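Local coordinates for MazG-related protein (Thermotoga maritima, PDB 2YXH), which probably hydrolyses nucleoside triphosphates to monophosphates and pyrophosphate as a magnesium-binding, all-helical member of the MazG family, at residues A[7-12]-A[61-66]. The protein carries 1 engineered substitution. Sequence-based numbering, arbitrary orientation.
Sequences EIIERS and ALLVAA
Ile-9 sets its CG2 and CD1 methyls against helix 47-72, reaching Leu-62, Leu-63 and Ala-66 at once. CG2 stands anti to the backbone N and meets the methyl of Ala-66, with Ile-9 CG2 and Ala-66 CB 3.6 Å apart. CG1 lies anti to the carbonyl carbon instead (chi1 -58°) and carries CD1 in between the two leucines. There Ile-9 CD1 comes within 3.5 Å of Leu-63 CD2, while Leu-62 offers its CB at 4.1 Å from the same Ile-9 CD1. Leu-63 leaves its helix off to the flank, but its CD2 methyl swings back to reach the isoleucine. All the touching atoms are aliphatic carbons. The interface is small: the segment axes stay 10.4 Å apart and cross at -46°, and one large side chain spans most of the gap. Beside it, buried Ser-12 turns its hydroxyl onto its own helix: Ser-12 OG donates to Ile-8 O at 3.1 Å, from above the carbonyl plane, and that oxygen also takes the backbone N-H of Ser-12. The side chain of Leu-63 lies about 7 Å from a bound magnesium ion, and Asp-60, nearly one turn earlier, is a magnesium ligand. Leu-5 and Leu-13 extend the seam along helix 2-15, Leu-19 of helix 17-20 touches both Ser-12 and Leu-63, and helix 24-43 packs against Ala-61 and Val-64.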
loop_
_atom_site.group_PDB
_atom_site.type_symbol
_atom_site.label_atom_id
_atom_site.label_comp_id
_atom_site.label_asym_id
_atom_site.label_seq_id
_atom_site.Cartn_x
_atom_site.Cartn_y
_atom_site.Cartn_z
ATOM N N GLU A 7 -2.341 -3.232 -13.446
ATOM C CA GLU A 7 -2.263 -4.034 -14.658
ATOM C C GLU A 7 -1.056 -4.892 -14.484
ATOM O O GLU A 7 -1.081 -6.095 -14.823
ATOM C CB GLU A 7 -2.138 -3.161 -15.929
ATOM C CG GLU A 7 -3.362 -2.214 -16.151
ATOM C CD GLU A 7 -3.137 -1.103 -17.222
ATOM O OE1 GLU A 7 -3.162 -1.426 -18.445
ATOM O OE2 GLU A 7 -2.946 0.101 -16.861
ATOM N N ILE A 8 -0.005 -4.286 -13.930
ATOM C CA ILE A 8 1.209 -5.028 -13.647
ATOM C C ILE A 8 0.963 -6.196 -12.692
ATOM O O ILE A 8 1.311 -7.360 -12.974
ATOM C CB ILE A 8 2.327 -4.118 -13.184
ATOM C CG1 ILE A 8 2.918 -3.441 -14.412
ATOM C CG2 ILE A 8 3.388 -4.887 -12.377
ATOM C CD1 ILE A 8 4.390 -3.415 -14.406
ATOM N N ILE A 9 0.320 -5.875 -11.592
ATOM C CA ILE A 9 -0.060 -6.846 -10.629
ATOM C C ILE A 9 -0.956 -7.868 -11.367
ATOM O O ILE A 9 -0.732 -9.048 -11.240
ATOM C CB ILE A 9 -0.836 -6.168 -9.456
ATOM C CG1 ILE A 9 -0.054 -5.065 -8.745
ATOM C CG2 ILE A 9 -1.401 -7.172 -8.508
ATOM C CD1 ILE A 9 0.962 -5.545 -7.852
ATOM N N GLU A 10 -1.929 -7.447 -12.210
ATOM C CA GLU A 10 -2.740 -8.522 -12.892
ATOM C C GLU A 10 -1.859 -9.465 -13.728
ATOM O O GLU A 10 -2.043 -10.729 -13.712
ATOM C CB GLU A 10 -3.950 -8.048 -13.719
ATOM C CG GLU A 10 -4.596 -9.285 -14.523
ATOM C CD GLU A 10 -5.437 -10.373 -13.666
ATOM O OE1 GLU A 10 -5.884 -10.033 -12.521
ATOM O OE2 GLU A 10 -5.668 -11.553 -14.152
ATOM N N ARG A 11 -0.879 -8.875 -14.428
ATOM C CA ARG A 11 -0.028 -9.653 -15.323
ATOM C C ARG A 11 0.796 -10.624 -14.479
ATOM O O ARG A 11 1.067 -11.713 -14.909
ATOM C CB ARG A 11 0.923 -8.744 -16.097
ATOM C CG ARG A 11 0.240 -8.056 -17.268
ATOM C CD ARG A 11 1.182 -7.033 -17.860
ATOM N NE ARG A 11 0.516 -6.404 -18.976
ATOM C CZ ARG A 11 0.345 -7.012 -20.143
ATOM N NH1 ARG A 11 0.854 -8.227 -20.349
ATOM N NH2 ARG A 11 -0.339 -6.386 -21.099
ATOM N N SER A 12 1.173 -10.209 -13.299
ATOM C CA SER A 12 1.956 -11.121 -12.404
ATOM C C SER A 12 1.159 -12.324 -11.865
ATOM O O SER A 12 1.713 -13.407 -11.622
ATOM C CB SER A 12 2.384 -10.317 -11.200
ATOM O OG SER A 12 3.322 -9.285 -11.519
ATOM N N ALA A 61 2.555 -3.650 -0.993
ATOM C CA ALA A 61 1.274 -3.750 -0.333
ATOM C C ALA A 61 0.255 -4.315 -1.340
ATOM O O ALA A 61 -0.624 -5.132 -1.035
ATOM C CB ALA A 61 0.817 -2.423 0.069
ATOM N N LEU A 62 0.324 -3.808 -2.550
ATOM C CA LEU A 62 -0.631 -4.274 -3.542
ATOM C C LEU A 62 -0.390 -5.718 -3.900
ATOM O O LEU A 62 -1.363 -6.437 -4.062
ATOM C CB LEU A 62 -0.591 -3.356 -4.748
ATOM C CG LEU A 62 -1.340 -2.035 -4.620
ATOM C CD1 LEU A 62 -1.195 -1.368 -6.043
ATOM C CD2 LEU A 62 -2.847 -2.309 -4.352
ATOM N N LEU A 63 0.868 -6.203 -3.872
ATOM C CA LEU A 63 1.096 -7.635 -4.025
ATOM C C LEU A 63 0.555 -8.438 -2.825
ATOM O O LEU A 63 0.158 -9.575 -2.974
ATOM C CB LEU A 63 2.525 -8.002 -4.176
ATOM C CG LEU A 63 3.194 -7.851 -5.518
ATOM C CD1 LEU A 63 4.719 -8.223 -5.335
ATOM C CD2 LEU A 63 2.421 -8.567 -6.767
ATOM N N VAL A 64 0.485 -7.855 -1.654
ATOM C CA VAL A 64 -0.176 -8.606 -0.553
ATOM C C VAL A 64 -1.694 -8.649 -0.905
ATOM O O VAL A 64 -2.327 -9.721 -0.925
ATOM C CB VAL A 64 0.140 -8.029 0.842
ATOM C CG1 VAL A 64 -0.701 -8.662 1.932
ATOM C CG2 VAL A 64 1.628 -8.142 1.194
ATOM N N ALA A 65 -2.289 -7.520 -1.244
ATOM C CA ALA A 65 -3.661 -7.579 -1.694
ATOM C C ALA A 65 -3.861 -8.693 -2.718
ATOM O O ALA A 65 -4.757 -9.550 -2.552
ATOM C CB ALA A 65 -4.162 -6.224 -2.239
ATOM N N ALA A 66 -3.083 -8.700 -3.777
ATOM C CA ALA A 66 -3.210 -9.758 -4.838
ATOM C C ALA A 66 -3.267 -11.220 -4.400
ATOM O O ALA A 66 -4.058 -12.039 -4.943
ATOM C CB ALA A 66 -2.137 -9.582 -5.949
#